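Local coordinates for catechol 1,2-dioxygenase (Pseudomonas putida, PDB 2AZQ), which probably catalyses the intradiol cleavage of catechol by O2 to cis,cis-muconate, using a bound ferric ion, in the beta-ketoadipate pathway, at residues A[151-156]-A[223-228]; A[109-114]-A[174-179]; A[236-241]-A[284-289]; A[121-126]-A[189-194]. All blocks are in the same frame, centred on the assembly; numbering follows the deposited sequence.

Contact 1 of 4, residues A[151-156]-A[223-228]; sequences TVDLWH and HFFISA. With FE (Fe (III) ion), chain B.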
loop_
_atom_site.group_PDB
_atom_site.type_symbol
_atom_site.label_atom_id
_atom_site.label_comp_id
_atom_site.label_asym_id
_atom_site.label_seq_id
_atom_site.Cartn_x
_atom_site.Cartn_y
_atom_site.Cartn_z
ATOM N N THR A 151 31.796 12.724 -8.293
ATOM C CA THR A 151 30.536 13.389 -8.615
ATOM C C THR A 151 29.724 13.697 -7.376
ATOM O O THR A 151 29.486 12.810 -6.573
ATOM C CB THR A 151 29.677 12.498 -9.535
ATOM O OG1 THR A 151 30.235 12.497 -10.849
ATOM C CG2 THR A 151 28.239 12.981 -9.581
ATOM N N VAL A 152 29.339 14.943 -7.164
ATOM C CA VAL A 152 28.479 15.188 -6.018
ATOM C C VAL A 152 27.133 15.554 -6.649
ATOM O O VAL A 152 27.011 16.569 -7.365
ATOM C CB VAL A 152 28.981 16.314 -5.025
ATOM C CG1 VAL A 152 30.460 16.612 -5.221
ATOM C CG2 VAL A 152 28.092 17.542 -5.116
ATOM N N ASP A 153 26.161 14.667 -6.413
ATOM C CA ASP A 153 24.785 14.757 -6.919
ATOM C C ASP A 153 23.878 15.384 -5.847
ATOM O O ASP A 153 23.549 14.703 -4.869
ATOM C CB ASP A 153 24.295 13.351 -7.190
ATOM C CG ASP A 153 23.236 13.294 -8.242
ATOM O OD1 ASP A 153 22.395 14.225 -8.276
ATOM O OD2 ASP A 153 23.242 12.294 -9.007
ATOM N N LEU A 154 23.450 16.639 -6.029
ATOM C CA LEU A 154 22.626 17.293 -5.007
ATOM C C LEU A 154 21.280 17.874 -5.418
ATOM O O LEU A 154 21.102 18.382 -6.524
ATOM C CB LEU A 154 23.423 18.408 -4.301
ATOM C CG LEU A 154 23.779 19.730 -5.018
ATOM C CD1 LEU A 154 24.513 20.622 -4.010
ATOM C CD2 LEU A 154 24.627 19.504 -6.260
ATOM N N TRP A 155 20.329 17.809 -4.491
ATOM C CA TRP A 155 18.987 18.335 -4.723
ATOM C C TRP A 155 18.419 18.886 -3.414
ATOM O O TRP A 155 18.712 18.348 -2.353
ATOM C CB TRP A 155 18.083 17.236 -5.315
ATOM C CG TRP A 155 17.782 16.013 -4.456
ATOM C CD1 TRP A 155 16.597 15.736 -3.822
ATOM C CD2 TRP A 155 18.628 14.859 -4.221
ATOM N NE1 TRP A 155 16.646 14.496 -3.219
ATOM C CE2 TRP A 155 17.874 13.934 -3.444
ATOM C CE3 TRP A 155 19.936 14.518 -4.588
ATOM C CZ2 TRP A 155 18.383 12.700 -3.031
ATOM C CZ3 TRP A 155 20.442 13.278 -4.169
ATOM C CH2 TRP A 155 19.660 12.390 -3.397
ATOM N N HIS A 156 17.654 19.975 -3.485
ATOM C CA HIS A 156 17.057 20.557 -2.283
ATOM C C HIS A 156 15.842 21.393 -2.621
ATOM O O HIS A 156 15.644 21.767 -3.791
ATOM C CB HIS A 156 18.085 21.378 -1.477
ATOM C CG HIS A 156 18.481 22.695 -2.092
ATOM N ND1 HIS A 156 17.664 23.808 -2.076
ATOM C CD2 HIS A 156 19.636 23.094 -2.681
ATOM C CE1 HIS A 156 18.296 24.831 -2.625
ATOM N NE2 HIS A 156 19.494 24.425 -3.002
ATOM N N HIS A 223 20.240 17.336 0.025
ATOM C CA HIS A 223 20.561 15.898 -0.207
ATOM C C HIS A 223 21.822 15.637 -1.064
ATOM O O HIS A 223 22.112 16.366 -2.019
ATOM C CB HIS A 223 19.374 15.242 -0.935
ATOM C CG HIS A 223 18.075 15.282 -0.192
ATOM N ND1 HIS A 223 17.722 14.357 0.766
ATOM C CD2 HIS A 223 17.039 16.148 -0.278
ATOM C CE1 HIS A 223 16.524 14.656 1.240
ATOM N NE2 HIS A 223 16.089 15.739 0.622
ATOM N N PHE A 224 22.583 14.611 -0.706
ATOM C CA PHE A 224 23.756 14.272 -1.503
ATOM C C PHE A 224 23.920 12.821 -1.846
ATOM O O PHE A 224 23.649 11.928 -1.034
ATOM C CB PHE A 224 25.082 14.674 -0.845
ATOM C CG PHE A 224 25.254 16.135 -0.660
ATOM C CD1 PHE A 224 24.737 16.767 0.459
ATOM C CD2 PHE A 224 25.957 16.884 -1.602
ATOM C CE1 PHE A 224 24.924 18.120 0.651
ATOM C CE2 PHE A 224 26.145 18.233 -1.423
ATOM C CZ PHE A 224 25.630 18.858 -0.286
ATOM N N PHE A 225 24.373 12.606 -3.073
ATOM C CA PHE A 225 24.717 11.284 -3.599
ATOM C C PHE A 225 26.173 11.582 -3.968
ATOM O O PHE A 225 26.435 12.479 -4.770
ATOM C CB PHE A 225 23.927 10.958 -4.862
ATOM C CG PHE A 225 22.724 10.119 -4.633
ATOM C CD1 PHE A 225 21.797 9.934 -5.654
ATOM C CD2 PHE A 225 22.509 9.497 -3.425
ATOM C CE1 PHE A 225 20.659 9.138 -5.469
ATOM C CE2 PHE A 225 21.366 8.699 -3.240
ATOM C CZ PHE A 225 20.446 8.525 -4.266
ATOM N N ILE A 226 27.109 10.885 -3.342
ATOM C CA ILE A 226 28.516 11.130 -3.609
ATOM C C ILE A 226 29.183 9.811 -3.960
ATOM O O ILE A 226 29.041 8.797 -3.267
ATOM C CB ILE A 226 29.172 11.856 -2.406
ATOM C CG1 ILE A 226 28.359 13.138 -2.143
ATOM C CG2 ILE A 226 30.628 12.226 -2.715
ATOM C CD1 ILE A 226 29.031 14.261 -1.415
ATOM N N SER A 227 29.898 9.824 -5.071
ATOM C CA SER A 227 30.508 8.614 -5.539
ATOM C C SER A 227 31.703 8.942 -6.395
ATOM O O SER A 227 31.750 9.985 -7.010
ATOM C CB SER A 227 29.452 7.798 -6.301
ATOM O OG SER A 227 28.790 8.587 -7.276
ATOM N N ALA A 228 32.684 8.051 -6.389
ATOM C CA ALA A 228 33.915 8.235 -7.138
ATOM C C ALA A 228 34.503 6.891 -7.540
ATOM O O ALA A 228 34.514 5.933 -6.756
ATOM C CB ALA A 228 34.939 9.034 -6.301
HETATM FE FE FE B . 14.298 16.236 1.364
#
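Asp153 and Phe225 face each other as a hydrogen-bonded pair of the antiparallel strands 151-155 and 223-227, whose axes approach to 4.6 Å at an angle of 165°. Asp153 N donates to Phe225 O over 2.7 Å and Phe225 N returns a bond to Asp153 O. On either side of this pair Thr151 N reaches Ser227 O and His223 N reaches Trp155 O, both over 3.0 Å; the answering bonds, Ser227 N to Thr151 O and Trp155 N to His223 O, are long and weak. The outward backbone groups are also used: Val152, Leu154 and His156 bond to Ile179, Arg177 and Leu175, while Phe224 and Ile226 bond to Thr236 and Leu234. Of the buried Asp153 carboxylate, OD2 is hydrogen-bonded to the hydroxyl of Tyr110.

Thr151, Asp153, Trp155, His223, Phe225 and Ser227 share one face. There Trp155 CG sits between its backbone N and carbonyl carbon (chi1 64°), which folds the indole across the neighbouring strand and under His223. His223 CB lies over the six-membered ring, 3.3 Å from its centroid, and the imidazole makes an offset stack on the five-membered ring, with planes 12° apart. The far edge of the indole meets the face of Phe225. On the other face Leu154 CD1 packs 3.9 Å from Phe224 CE2. The imidazole thus backed by tryptophan binds iron through NE2 at 2.0 Å; with Tyr163, Tyr197 and His221 it forms the two-tyrosine, two-histidine ferric site typical of intradiol dioxygenases.

Contact 2 of 4, residues A[109-114]-A[174-179]; sequences LYVAGA and NLRRRI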
loop_
_atom_site.group_PDB
_atom_site.type_symbol
_atom_site.label_atom_id
_atom_site.label_comp_id
_atom_site.label_asym_id
_atom_site.label_seq_id
_atom_site.Cartn_x
_atom_site.Cartn_y
_atom_site.Cartn_z
ATOM N N LEU A 109 12.216 11.944 -2.911
ATOM C CA LEU A 109 12.215 12.938 -3.989
ATOM C C LEU A 109 13.417 13.143 -4.923
ATOM O O LEU A 109 13.636 14.260 -5.395
ATOM C CB LEU A 109 11.850 14.281 -3.373
ATOM C CG LEU A 109 10.718 14.163 -2.338
ATOM C CD1 LEU A 109 10.720 15.396 -1.447
ATOM C CD2 LEU A 109 9.391 13.956 -3.009
ATOM N N TYR A 110 14.179 12.099 -5.211
ATOM C CA TYR A 110 15.315 12.221 -6.122
ATOM C C TYR A 110 14.817 12.125 -7.562
ATOM O O TYR A 110 13.771 11.530 -7.801
ATOM C CB TYR A 110 16.293 11.077 -5.890
ATOM C CG TYR A 110 17.472 11.072 -6.836
ATOM C CD1 TYR A 110 18.508 12.005 -6.704
ATOM C CD2 TYR A 110 17.556 10.122 -7.850
ATOM C CE1 TYR A 110 19.619 11.975 -7.563
ATOM C CE2 TYR A 110 18.637 10.074 -8.710
ATOM C CZ TYR A 110 19.679 10.991 -8.567
ATOM O OH TYR A 110 20.813 10.850 -9.359
ATOM N N VAL A 111 15.558 12.710 -8.508
ATOM C CA VAL A 111 15.232 12.672 -9.945
ATOM C C VAL A 111 16.532 12.520 -10.754
ATOM O O VAL A 111 17.431 13.374 -10.697
ATOM C CB VAL A 111 14.540 13.950 -10.451
ATOM C CG1 VAL A 111 14.157 13.739 -11.910
ATOM C CG2 VAL A 111 13.329 14.309 -9.585
ATOM N N ALA A 112 16.625 11.445 -11.527
ATOM C CA ALA A 112 17.829 11.150 -12.297
ATOM C C ALA A 112 18.178 12.100 -13.428
ATOM O O ALA A 112 17.348 12.863 -13.898
ATOM C CB ALA A 112 17.742 9.739 -12.830
ATOM N N GLY A 113 19.438 12.043 -13.842
ATOM C CA GLY A 113 19.941 12.853 -14.943
ATOM C C GLY A 113 20.039 14.360 -14.825
ATOM O O GLY A 113 20.059 15.038 -15.858
ATOM N N ALA A 114 20.109 14.902 -13.613
ATOM C CA ALA A 114 20.201 16.359 -13.458
ATOM C C ALA A 114 21.373 16.939 -14.249
ATOM O O ALA A 114 22.350 16.238 -14.510
ATOM C CB ALA A 114 20.353 16.724 -11.984
ATOM N N ASN A 174 15.256 22.387 -11.309
ATOM C CA ASN A 174 15.633 23.531 -10.494
ATOM C C ASN A 174 16.167 22.998 -9.165
ATOM O O ASN A 174 15.601 22.054 -8.582
ATOM C CB ASN A 174 14.418 24.427 -10.262
ATOM C CG ASN A 174 14.779 25.749 -9.618
ATOM O OD1 ASN A 174 14.202 26.123 -8.611
ATOM N ND2 ASN A 174 15.727 26.467 -10.211
ATOM N N LEU A 175 17.257 23.594 -8.695
ATOM C CA LEU A 175 17.891 23.167 -7.450
ATOM C C LEU A 175 18.359 21.700 -7.535
ATOM O O LEU A 175 18.404 20.983 -6.531
ATOM C CB LEU A 175 16.919 23.359 -6.278
ATOM C CG LEU A 175 16.293 24.752 -6.338
ATOM C CD1 LEU A 175 15.379 24.956 -5.145
ATOM C CD2 LEU A 175 17.396 25.804 -6.361
ATOM N N ARG A 176 18.710 21.262 -8.740
ATOM C CA ARG A 176 19.180 19.889 -8.966
ATOM C C ARG A 176 20.395 19.856 -9.897
ATOM O O ARG A 176 20.319 20.295 -11.044
ATOM C CB ARG A 176 18.058 19.044 -9.574
ATOM C CG ARG A 176 16.944 18.675 -8.591
ATOM C CD ARG A 176 15.672 18.124 -9.265
ATOM N NE ARG A 176 14.678 17.724 -8.273
ATOM C CZ ARG A 176 14.792 16.632 -7.532
ATOM N NH1 ARG A 176 15.857 15.852 -7.701
ATOM N NH2 ARG A 176 13.876 16.341 -6.621
ATOM N N ARG A 177 21.511 19.324 -9.415
ATOM C CA ARG A 177 22.711 19.263 -10.241
ATOM C C ARG A 177 23.738 18.173 -9.877
ATOM O O ARG A 177 23.817 17.662 -8.749
ATOM C CB ARG A 177 23.464 20.617 -10.212
ATOM C CG ARG A 177 22.758 21.844 -10.790
ATOM C CD ARG A 177 22.631 21.789 -12.312
ATOM N NE ARG A 177 22.028 23.009 -12.852
ATOM C CZ ARG A 177 20.760 23.397 -12.679
ATOM N NH1 ARG A 177 20.341 24.531 -13.221
ATOM N NH2 ARG A 177 19.904 22.652 -11.992
ATOM N N ARG A 178 24.551 17.838 -10.864
ATOM C CA ARG A 178 25.621 16.903 -10.648
ATOM C C ARG A 178 26.911 17.684 -10.898
ATOM O O ARG A 178 27.222 18.061 -12.031
ATOM C CB ARG A 178 25.482 15.698 -11.572
ATOM C CG ARG A 178 24.630 14.559 -11.009
ATOM C CD ARG A 178 24.553 13.419 -12.020
ATOM N NE ARG A 178 23.800 13.851 -13.187
ATOM C CZ ARG A 178 23.904 13.323 -14.403
ATOM N NH1 ARG A 178 24.737 12.325 -14.639
ATOM N NH2 ARG A 178 23.166 13.805 -15.394
ATOM N N ILE A 179 27.620 17.961 -9.803
ATOM C CA ILE A 179 28.883 18.714 -9.820
ATOM C C ILE A 179 30.086 17.775 -9.820
ATOM O O ILE A 179 30.171 16.909 -8.969
ATOM C CB ILE A 179 28.997 19.646 -8.561
ATOM C CG1 ILE A 179 27.940 20.748 -8.610
ATOM C CG2 ILE A 179 30.347 20.300 -8.517
ATOM C CD1 ILE A 179 27.870 21.607 -7.369
#
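The loop 109-114, which enters the catalytic beta domain beside the iron site, is tied to strand 176-179 by two arginines that reach back to its carbonyls. Arg176 extends fully from CG to NE and turns its guanidinium edge to the loop, where NH2 donates to Leu109 O; the modelled separation is very short, so its exact length is doubtful. Val111 CG2 lies over one face of this guanidinium, 3.4 Å from Arg176 CZ and over its centre, and the two side chains cross at about a right angle. The apolar methyl on one face and the carbonyl at the edge together probably limit how the group can turn. Leu109 itself packs against Tyr163, an iron ligand of this intradiol dioxygenase.

Farther along, Arg178 bends at its third torsion (chi3 -67°), bringing NH2 within 2.7 Å of Ala114 O, while NE adds a weak bond to the same oxygen. The donor NH2 is tilted 24° from that carbonyl plane. Gly113 N lies over a face of the Arg178 guanidinium. Between the two arginines Ala114 turns its methyl toward the strand, with CB 3.7 Å from Arg176 O.

Contact 3 of 4, residues A[236-241]-A[284-289]; sequences TQINFA and LSFDFR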
loop_
_atom_site.group_PDB
_atom_site.type_symbol
_atom_site.label_atom_id
_atom_site.label_comp_id
_atom_site.label_asym_id
_atom_site.label_seq_id
_atom_site.Cartn_x
_atom_site.Cartn_y
_atom_site.Cartn_z
ATOM N N THR A 236 23.723 10.928 1.767
ATOM C CA THR A 236 23.712 11.691 3.002
ATOM C C THR A 236 23.020 13.049 2.812
ATOM O O THR A 236 22.586 13.386 1.702
ATOM C CB THR A 236 25.165 11.910 3.503
ATOM O OG1 THR A 236 25.143 12.466 4.824
ATOM C CG2 THR A 236 25.925 12.859 2.558
ATOM N N GLN A 237 22.918 13.811 3.899
ATOM C CA GLN A 237 22.294 15.140 3.899
ATOM C C GLN A 237 23.171 16.093 4.699
ATOM O O GLN A 237 24.008 15.649 5.485
ATOM C CB GLN A 237 20.905 15.126 4.602
ATOM C CG GLN A 237 19.752 14.475 3.858
ATOM C CD GLN A 237 18.394 14.499 4.617
ATOM O OE1 GLN A 237 18.162 15.336 5.494
ATOM N NE2 GLN A 237 17.483 13.589 4.239
ATOM N N ILE A 238 22.994 17.393 4.475
ATOM C CA ILE A 238 23.640 18.418 5.304
ATOM C C ILE A 238 22.384 19.054 5.927
ATOM O O ILE A 238 21.486 19.442 5.184
ATOM C CB ILE A 238 24.365 19.566 4.499
ATOM C CG1 ILE A 238 25.608 19.048 3.776
ATOM C CG2 ILE A 238 24.754 20.713 5.433
ATOM C CD1 ILE A 238 26.296 20.142 2.915
ATOM N N ASN A 239 22.270 19.107 7.255
ATOM C CA ASN A 239 21.124 19.781 7.875
ATOM C C ASN A 239 21.608 21.147 8.315
ATOM O O ASN A 239 22.672 21.252 8.917
ATOM C CB ASN A 239 20.669 19.080 9.128
ATOM C CG ASN A 239 20.162 17.726 8.869
ATOM O OD1 ASN A 239 19.178 17.555 8.155
ATOM N ND2 ASN A 239 20.819 16.730 9.451
ATOM N N PHE A 240 20.824 22.186 8.056
ATOM C CA PHE A 240 21.203 23.551 8.439
ATOM C C PHE A 240 21.163 23.852 9.909
ATOM O O PHE A 240 20.241 23.454 10.614
ATOM C CB PHE A 240 20.346 24.531 7.675
ATOM C CG PHE A 240 20.760 24.638 6.283
ATOM C CD1 PHE A 240 21.054 23.478 5.576
ATOM C CD2 PHE A 240 21.015 25.866 5.713
ATOM C CE1 PHE A 240 21.614 23.523 4.332
ATOM C CE2 PHE A 240 21.583 25.940 4.457
ATOM C CZ PHE A 240 21.891 24.752 3.758
ATOM N N ALA A 241 22.180 24.557 10.381
ATOM C CA ALA A 241 22.235 24.856 11.805
ATOM C C ALA A 241 21.190 25.893 12.211
ATOM O O ALA A 241 20.922 26.820 11.462
ATOM C CB ALA A 241 23.612 25.326 12.174
ATOM N N LEU A 284 28.322 28.278 3.327
ATOM C CA LEU A 284 28.375 27.007 4.003
ATOM C C LEU A 284 29.440 26.122 3.343
ATOM O O LEU A 284 29.510 25.981 2.107
ATOM C CB LEU A 284 26.969 26.381 3.950
ATOM C CG LEU A 284 26.715 24.944 4.420
ATOM C CD1 LEU A 284 27.269 24.709 5.823
ATOM C CD2 LEU A 284 25.223 24.689 4.378
ATOM N N SER A 285 30.310 25.558 4.167
ATOM C CA SER A 285 31.355 24.697 3.631
ATOM C C SER A 285 31.260 23.361 4.339
ATOM O O SER A 285 31.135 23.286 5.558
ATOM C CB SER A 285 32.734 25.308 3.842
ATOM O OG SER A 285 33.046 25.331 5.216
ATOM N N PHE A 286 31.308 22.302 3.550
ATOM C CA PHE A 286 31.190 20.976 4.103
ATOM C C PHE A 286 31.913 20.011 3.158
ATOM O O PHE A 286 31.736 20.089 1.934
ATOM C CB PHE A 286 29.702 20.627 4.220
ATOM C CG PHE A 286 29.421 19.445 5.064
ATOM C CD1 PHE A 286 28.960 19.604 6.362
ATOM C CD2 PHE A 286 29.629 18.153 4.570
ATOM C CE1 PHE A 286 28.706 18.480 7.174
ATOM C CE2 PHE A 286 29.381 17.019 5.375
ATOM C CZ PHE A 286 28.919 17.186 6.679
ATOM N N ASP A 287 32.734 19.132 3.744
ATOM C CA ASP A 287 33.505 18.129 3.007
ATOM C C ASP A 287 33.004 16.721 3.274
ATOM O O ASP A 287 32.558 16.376 4.377
ATOM C CB ASP A 287 34.977 18.142 3.409
ATOM C CG ASP A 287 35.611 19.494 3.266
ATOM O OD1 ASP A 287 35.630 20.033 2.141
ATOM O OD2 ASP A 287 36.102 20.006 4.293
ATOM N N PHE A 288 33.118 15.884 2.259
ATOM C CA PHE A 288 32.690 14.509 2.401
ATOM C C PHE A 288 33.937 13.689 2.287
ATOM O O PHE A 288 34.800 13.982 1.462
ATOM C CB PHE A 288 31.699 14.159 1.306
ATOM C CG PHE A 288 30.568 15.122 1.213
ATOM C CD1 PHE A 288 30.729 16.333 0.546
ATOM C CD2 PHE A 288 29.342 14.835 1.832
ATOM C CE1 PHE A 288 29.676 17.248 0.490
ATOM C CE2 PHE A 288 28.280 15.750 1.783
ATOM C CZ PHE A 288 28.442 16.956 1.112
ATOM N N ARG A 289 34.042 12.699 3.161
ATOM C CA ARG A 289 35.186 11.809 3.199
ATOM C C ARG A 289 34.615 10.438 2.852
ATOM O O ARG A 289 33.717 9.955 3.544
ATOM C CB ARG A 289 35.782 11.833 4.610
ATOM C CG ARG A 289 37.037 11.010 4.744
ATOM C CD ARG A 289 37.712 11.182 6.059
ATOM N NE ARG A 289 39.023 10.565 5.942
ATOM C CZ ARG A 289 39.971 10.562 6.885
ATOM N NH1 ARG A 289 39.772 11.156 8.066
ATOM N NH2 ARG A 289 41.145 9.974 6.634
#
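Segments 236-241 and 284-289 run nearly antiparallel, 161° apart in direction, yet no hydrogen bond joins them: even Ile238 and Phe286 keep their CA atoms 8.1 Å apart, and side chains fill the interval. Ile238 is central. Its CG1, anti to the carbonyl carbon (chi1 -69°), lies over one face of the Phe286 ring, displaced toward the rim, in a CH-pi contact of 4.2 Å to the centroid. From there CD1 runs on to Phe286 CB at 3.7 Å and to Phe288 CZ, while the other branch, CG2, meets Leu284 CD2.

At one end Thr236 turns its methyl to the edge of the Phe288 ring, CG2 standing 3.8 Å from CE2. At the other, Leu284 CD2 touches Phe240 CZ, roughly equidistant from the ring's CE1 and CE2. Were Ile238 replaced by an alanine, which lacks both branches, the face of Phe286 would probably lose its CH-pi partner and a gap would be likely to open between Leu284 and Phe288. Phe224 and Leu262 pack around the same side chains. Such layering of apolar side chains between strands that are not bonded to each other is characteristic of the core of a beta sandwich, here that of the intradiol dioxygenase catalytic domain.

Contact 4 of 4, residues A[121-126]-A[189-194]; sequences VRMDDG and ARSIVP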
loop_
_atom_site.group_PDB
_atom_site.type_symbol
_atom_site.label_atom_id
_atom_site.label_comp_id
_atom_site.label_asym_id
_atom_site.label_seq_id
_atom_site.Cartn_x
_atom_site.Cartn_y
_atom_site.Cartn_z
ATOM N N VAL A 121 28.875 25.558 -10.495
ATOM C CA VAL A 121 27.567 25.595 -11.125
ATOM C C VAL A 121 26.609 26.487 -10.327
ATOM O O VAL A 121 26.787 26.681 -9.126
ATOM C CB VAL A 121 26.959 24.138 -11.239
ATOM C CG1 VAL A 121 26.554 23.619 -9.886
ATOM C CG2 VAL A 121 25.793 24.125 -12.191
ATOM N N ARG A 122 25.628 27.079 -10.993
ATOM C CA ARG A 122 24.612 27.827 -10.260
ATOM C C ARG A 122 23.444 26.824 -10.298
ATOM O O ARG A 122 23.214 26.181 -11.329
ATOM C CB ARG A 122 24.214 29.116 -10.971
ATOM C CG ARG A 122 23.030 29.791 -10.313
ATOM C CD ARG A 122 22.779 31.171 -10.867
ATOM N NE ARG A 122 21.614 31.821 -10.258
ATOM C CZ ARG A 122 21.371 33.128 -10.323
ATOM N NH1 ARG A 122 22.203 33.940 -10.963
ATOM N NH2 ARG A 122 20.287 33.626 -9.758
ATOM N N MET A 123 22.713 26.686 -9.195
ATOM C CA MET A 123 21.607 25.735 -9.133
ATOM C C MET A 123 20.173 26.270 -9.289
ATOM O O MET A 123 19.287 25.503 -9.657
ATOM C CB MET A 123 21.675 24.952 -7.813
ATOM C CG MET A 123 22.874 24.064 -7.646
ATOM S SD MET A 123 22.752 23.224 -6.063
ATOM C CE MET A 123 21.327 22.211 -6.369
ATOM N N ASP A 124 19.942 27.551 -9.003
ATOM C CA ASP A 124 18.589 28.138 -9.079
ATOM C C ASP A 124 18.279 28.859 -10.403
ATOM O O ASP A 124 19.193 29.337 -11.081
ATOM C CB ASP A 124 18.398 29.167 -7.963
ATOM C CG ASP A 124 19.313 30.375 -8.130
ATOM O OD1 ASP A 124 20.526 30.236 -7.889
ATOM O OD2 ASP A 124 18.838 31.450 -8.537
ATOM N N ASP A 125 16.998 28.965 -10.754
ATOM C CA ASP A 125 16.607 29.655 -11.991
ATOM C C ASP A 125 16.363 31.183 -11.812
ATOM O O ASP A 125 15.812 31.835 -12.685
ATOM C CB ASP A 125 15.351 29.008 -12.606
ATOM C CG ASP A 125 14.177 28.970 -11.638
ATOM O OD1 ASP A 125 14.047 29.920 -10.829
ATOM O OD2 ASP A 125 13.373 28.009 -11.691
ATOM N N GLY A 126 16.754 31.739 -10.672
ATOM C CA GLY A 126 16.595 33.167 -10.444
ATOM C C GLY A 126 15.165 33.637 -10.384
ATOM O O GLY A 126 14.825 34.716 -10.848
ATOM N N ALA A 189 29.015 25.651 -5.306
ATOM C CA ALA A 189 27.624 25.779 -5.753
ATOM C C ALA A 189 26.919 27.065 -5.316
ATOM O O ALA A 189 26.744 27.310 -4.133
ATOM C CB ALA A 189 26.827 24.569 -5.294
ATOM N N ARG A 190 26.524 27.885 -6.282
ATOM C CA ARG A 190 25.808 29.139 -6.011
ATOM C C ARG A 190 24.322 28.763 -6.050
ATOM O O ARG A 190 23.825 28.278 -7.063
ATOM C CB ARG A 190 26.169 30.181 -7.100
ATOM C CG ARG A 190 25.643 31.633 -6.909
ATOM C CD ARG A 190 24.151 31.746 -7.181
ATOM N NE ARG A 190 23.579 33.083 -6.965
ATOM C CZ ARG A 190 23.932 34.193 -7.614
ATOM N NH1 ARG A 190 24.875 34.154 -8.541
ATOM N NH2 ARG A 190 23.297 35.332 -7.367
ATOM N N SER A 191 23.610 28.958 -4.951
ATOM C CA SER A 191 22.203 28.571 -4.944
ATOM C C SER A 191 21.348 29.437 -3.993
ATOM O O SER A 191 21.537 30.665 -3.927
ATOM C CB SER A 191 22.120 27.075 -4.593
ATOM O OG SER A 191 20.809 26.552 -4.693
ATOM N N ILE A 192 20.383 28.819 -3.306
ATOM C CA ILE A 192 19.548 29.538 -2.345
ATOM C C ILE A 192 19.225 28.703 -1.109
ATOM O O ILE A 192 19.073 27.483 -1.174
ATOM C CB ILE A 192 18.209 30.026 -2.952
ATOM C CG1 ILE A 192 17.310 28.838 -3.304
ATOM C CG2 ILE A 192 18.478 30.892 -4.180
ATOM C CD1 ILE A 192 15.936 29.246 -3.721
ATOM N N VAL A 193 19.135 29.361 0.035
ATOM C CA VAL A 193 18.829 28.648 1.266
ATOM C C VAL A 193 17.471 27.977 1.122
ATOM O O VAL A 193 16.486 28.640 0.875
ATOM C CB VAL A 193 18.838 29.619 2.462
ATOM C CG1 VAL A 193 18.363 28.914 3.681
ATOM C CG2 VAL A 193 20.249 30.165 2.663
ATOM N N PRO A 194 17.412 26.646 1.267
ATOM C CA PRO A 194 16.168 25.877 1.146
ATOM C C PRO A 194 15.347 25.959 2.393
ATOM O O PRO A 194 15.856 26.252 3.444
ATOM C CB PRO A 194 16.680 24.460 0.921
ATOM C CG PRO A 194 17.831 24.419 1.883
ATOM C CD PRO A 194 18.546 25.736 1.529
#
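Two backbone bonds join Arg190 to the neighbouring strand in parallel fashion: Arg190 N donates to Val121 O over 3.1 Å, and Met123 N donates to Arg190 O over 2.9 Å. They place strand 120-122 along the edge of strand 186-192 in the catalytic beta domain. Beside them Arg122 grips Asp124 side-on with NE and NH2, one nitrogen to each carboxylate oxygen. Its NH2 meets OD2 on the syn side at 2.9 Å, in the plane of the guanidinium, whereas NE comes to OD1 from above the carboxylate plane. Asp124 OD2 also accepts from Gly126 N on its anti side, well out of the carboxylate plane, closing an Asx turn.

The Arg122 guanidinium lies flat on that of Arg190, with centres 3.9 Å apart and planes at 13°. Arg190 makes this possible by bending at its second torsion (chi2 -74°), which lays it alongside the extended Arg122. The like charges are probably eased by Asp124, whose OD1 lies 4.3 Å from Arg190 NE, well out of that guanidinium plane and without a hydrogen bond. With a leucine in place of this aspartate, Arg122 would probably be left without its carboxylate mate, free to swing off Arg190, and the turn without its acceptor for Gly126 N.

Ile192 CG2 touches Asp124 CG at 4.1 Å. On the buried side, where Ser191 OG is bonded to His156, Met123 CB rests 3.6 Å from Ser191 OG.

Overall arrangement
All four contacts belong to one catalytic beta domain, but they differ in depth and chemistry. Contacts 1 and 3 are buried and are linked because strand 217-227 of the first pairs with strand 234-240 of the second: contact 1 is backbone pairing with an aromatic cluster at the iron, contact 3 purely side-chain packing across the core, and Phe224 packs on Ile238 between them. Contacts 2 and 4 are only partly buried and rely on arginines, gripping loop carbonyls in the former and stacking in the latter. Strand 176-180 borders 151-155, so contact 2 touches contact 1, with Tyr110 bonded to Asp153. Contact 4, farther out, joins contact 2 through Leu175 N and Met123 O.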